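Local coordinates for putative exported protein (Bordetella pertussis, PDB 2DVZ) that probably acts as a periplasmic solute receptor of the Bug family that captures glutamate for uptake into the cell, at residues 211-219 with 225-233. Residues are numbered along the deposited sequence; the frame is centred on the assembly and turned at random.
Sequences AMAIAWPTR and DVPTFADAG. With CD (cadmium ion), chain B.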
loop_
_atom_site.group_PDB
_atom_site.type_symbol
_atom_site.label_atom_id
_atom_site.label_comp_id
_atom_site.label_asym_id
_atom_site.label_seq_id
_atom_site.Cartn_x
_atom_site.Cartn_y
_atom_site.Cartn_z
ATOM N N ALA A 211 9.795 10.050 10.960
ATOM C CA ALA A 211 9.961 8.683 10.490
ATOM C C ALA A 211 11.107 7.974 11.232
ATOM O O ALA A 211 12.214 8.521 11.368
ATOM C CB ALA A 211 10.216 8.695 8.997
HETATM N N MSE A 212 10.835 6.770 11.716
HETATM C CA MSE A 212 11.832 6.029 12.455
HETATM C C MSE A 212 12.645 5.077 11.609
HETATM O O MSE A 212 13.840 4.885 11.862
HETATM C CB MSE A 212 11.196 5.288 13.657
HETATM C CG MSE A 212 10.697 6.230 14.757
HETATM SE SE MSE A 212 12.094 7.277 15.708
HETATM C CE MSE A 212 12.186 8.836 14.553
ATOM N N ALA A 213 11.975 4.453 10.638
ATOM C CA ALA A 213 12.586 3.538 9.665
ATOM C C ALA A 213 11.689 3.457 8.436
ATOM O O ALA A 213 10.506 3.721 8.521
ATOM C CB ALA A 213 12.770 2.151 10.264
ATOM N N ILE A 214 12.256 3.100 7.293
ATOM C CA ILE A 214 11.491 2.881 6.062
ATOM C C ILE A 214 11.759 1.446 5.632
ATOM O O ILE A 214 12.829 0.892 5.961
ATOM C CB ILE A 214 11.840 3.882 4.880
ATOM C CG1 ILE A 214 13.329 3.839 4.504
ATOM C CG2 ILE A 214 11.386 5.300 5.183
ATOM C CD1 ILE A 214 13.634 4.499 3.143
ATOM N N ALA A 215 10.789 0.831 4.957
ATOM C CA ALA A 215 11.022 -0.485 4.340
ATOM C C ALA A 215 11.367 -0.321 2.831
ATOM O O ALA A 215 10.537 0.034 2.018
ATOM C CB ALA A 215 9.854 -1.444 4.580
ATOM N N TRP A 216 12.627 -0.530 2.499
ATOM C CA TRP A 216 13.171 -0.165 1.197
ATOM C C TRP A 216 14.587 -0.739 1.127
ATOM O O TRP A 216 15.207 -0.998 2.168
ATOM C CB TRP A 216 13.176 1.355 1.041
ATOM C CG TRP A 216 13.198 1.859 -0.367
ATOM C CD1 TRP A 216 14.170 2.650 -0.951
ATOM C CD2 TRP A 216 12.199 1.637 -1.389
ATOM N NE1 TRP A 216 13.833 2.936 -2.256
ATOM C CE2 TRP A 216 12.633 2.328 -2.553
ATOM C CE3 TRP A 216 10.992 0.933 -1.431
ATOM C CZ2 TRP A 216 11.894 2.321 -3.746
ATOM C CZ3 TRP A 216 10.270 0.901 -2.611
ATOM C CH2 TRP A 216 10.715 1.605 -3.754
ATOM N N PRO A 217 15.090 -1.002 -0.091
ATOM C CA PRO A 217 16.476 -1.497 -0.162
ATOM C C PRO A 217 17.521 -0.521 0.343
ATOM O O PRO A 217 18.526 -0.933 0.855
ATOM C CB PRO A 217 16.680 -1.804 -1.677
ATOM C CG PRO A 217 15.301 -1.959 -2.229
ATOM C CD PRO A 217 14.447 -0.979 -1.419
ATOM N N THR A 218 17.294 0.763 0.200
ATOM C CA THR A 218 18.259 1.727 0.634
ATOM C C THR A 218 17.521 2.890 1.283
ATOM O O THR A 218 16.280 2.943 1.240
ATOM C CB THR A 218 19.165 2.262 -0.553
ATOM O OG1 THR A 218 18.404 3.092 -1.434
ATOM C CG2 THR A 218 19.805 1.121 -1.354
ATOM N N ARG A 219 18.292 3.800 1.881
ATOM C CA ARG A 219 17.811 5.144 2.188
ATOM C C ARG A 219 17.298 5.874 0.945
ATOM O O ARG A 219 17.797 5.680 -0.177
ATOM C CB ARG A 219 18.916 5.970 2.859
ATOM C CG ARG A 219 19.435 5.322 4.167
ATOM C CD ARG A 219 20.767 5.981 4.670
ATOM N NE ARG A 219 21.159 5.400 5.938
ATOM C CZ ARG A 219 20.795 5.902 7.124
ATOM N NH1 ARG A 219 20.067 7.034 7.183
ATOM N NH2 ARG A 219 21.169 5.286 8.258
ATOM N N ASP A 225 18.287 10.766 5.936
ATOM C CA ASP A 225 18.676 10.391 7.283
ATOM C C ASP A 225 17.859 9.326 7.993
ATOM O O ASP A 225 18.254 8.880 9.028
ATOM C CB ASP A 225 18.742 11.645 8.109
ATOM C CG ASP A 225 19.880 12.525 7.676
ATOM O OD1 ASP A 225 20.956 11.951 7.429
ATOM O OD2 ASP A 225 19.715 13.743 7.567
ATOM N N VAL A 226 16.718 8.926 7.418
ATOM C CA VAL A 226 15.899 7.833 7.940
ATOM C C VAL A 226 16.507 6.509 7.498
ATOM O O VAL A 226 16.676 6.258 6.302
ATOM C CB VAL A 226 14.362 7.969 7.509
ATOM C CG1 VAL A 226 13.469 6.829 8.109
ATOM C CG2 VAL A 226 13.803 9.367 7.855
ATOM N N PRO A 227 16.866 5.647 8.467
ATOM C CA PRO A 227 17.440 4.354 8.066
ATOM C C PRO A 227 16.389 3.379 7.549
ATOM O O PRO A 227 15.227 3.500 7.892
ATOM C CB PRO A 227 17.970 3.781 9.416
ATOM C CG PRO A 227 16.992 4.337 10.419
ATOM C CD PRO A 227 16.802 5.778 9.944
ATOM N N THR A 228 16.822 2.377 6.792
ATOM C CA THR A 228 15.955 1.250 6.475
ATOM C C THR A 228 15.849 0.326 7.691
ATOM O O THR A 228 16.622 0.479 8.677
ATOM C CB THR A 228 16.464 0.472 5.262
ATOM O OG1 THR A 228 17.558 -0.373 5.654
ATOM C CG2 THR A 228 16.917 1.426 4.216
ATOM N N PHE A 229 14.913 -0.633 7.618
ATOM C CA PHE A 229 14.754 -1.610 8.674
ATOM C C PHE A 229 15.954 -2.530 8.768
ATOM O O PHE A 229 16.225 -3.079 9.845
ATOM C CB PHE A 229 13.470 -2.439 8.478
ATOM C CG PHE A 229 12.232 -1.758 9.013
ATOM C CD1 PHE A 229 11.946 -1.773 10.384
ATOM C CD2 PHE A 229 11.354 -1.102 8.154
ATOM C CE1 PHE A 229 10.780 -1.132 10.875
ATOM C CE2 PHE A 229 10.214 -0.449 8.630
ATOM C CZ PHE A 229 9.933 -0.467 9.994
ATOM N N ALA A 230 16.642 -2.726 7.634
ATOM C CA ALA A 230 17.893 -3.475 7.592
ATOM C C ALA A 230 19.028 -2.690 8.300
ATOM O O ALA A 230 19.800 -3.251 9.102
ATOM C CB ALA A 230 18.256 -3.835 6.146
ATOM N N ASP A 231 19.101 -1.384 8.049
ATOM C CA ASP A 231 20.009 -0.527 8.829
ATOM C C ASP A 231 19.697 -0.590 10.328
ATOM O O ASP A 231 20.622 -0.663 11.118
ATOM C CB ASP A 231 19.921 0.922 8.376
ATOM C CG ASP A 231 20.402 1.127 6.963
ATOM O OD1 ASP A 231 21.365 0.422 6.530
ATOM O OD2 ASP A 231 19.834 2.040 6.306
ATOM N N ALA A 232 18.403 -0.549 10.707
ATOM C CA ALA A 232 17.987 -0.628 12.124
ATOM C C ALA A 232 18.279 -1.973 12.796
ATOM O O ALA A 232 18.172 -2.104 14.027
ATOM C CB ALA A 232 16.531 -0.316 12.275
ATOM N N GLY A 233 18.625 -2.967 11.991
ATOM C CA GLY A 233 18.998 -4.310 12.487
ATOM C C GLY A 233 17.847 -5.296 12.494
ATOM O O GLY A 233 17.925 -6.308 13.152
HETATM CD CD CD B . 21.822 14.302 6.804
HETATM O O HOH W 1 21.701 13.818 4.995
HETATM O O HOH W 2 23.161 16.387 6.405
#
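I214 is gripped through its backbone by both neighbours of T228: its N donates to P227 O (3.1 Å, 151° at the hydrogen, in the carbonyl plane), and its O accepts a weak bond from F229 N, the pattern of a single parallel bridge.

The methyl of A213 sits over the centre of the F229 ring, 3.8 Å from CB to the centroid and 6° off its normal, a CH-pi contact, while the backbone of A215 meets the ring edge. V226, with CG1 anti to its backbone N (chi1 -178°), lays that methyl 3.7 Å from A213 CA and turns CG2 to A211 CB. T228 CG2 packs against the loop 216-219, 3.3 Å from T218 C.

The extended R219 chain carries its guanidinium across P227, whose CA lies over one face. R219 NH1 hydrogen-bonds to K224 O and makes a weak bond, 3.2 Å, to D225 O. D231 OD2 stands well out of the guanidinium plane, 3.6 Å from R219 NE, so that long salt bridge is charge attraction alone. The D225 carboxylate binds a cadmium ion through both oxygens.

T228 N donates to D231 OD2, and D231 N to T228 OG1 (3.0 Å), an ST motif with a reciprocal bond, resembling a capping box, where residues 229-232 take up helical angles. M158 and F162 pack on F229, and F130 on A213; a classic beta bulge sets M212 and A213 opposite V119. The loop runs alongside strand 210-215 at I214, on the edge not taken by strand 106-121, within the mixed sheet of a periplasmic-binding-protein fold.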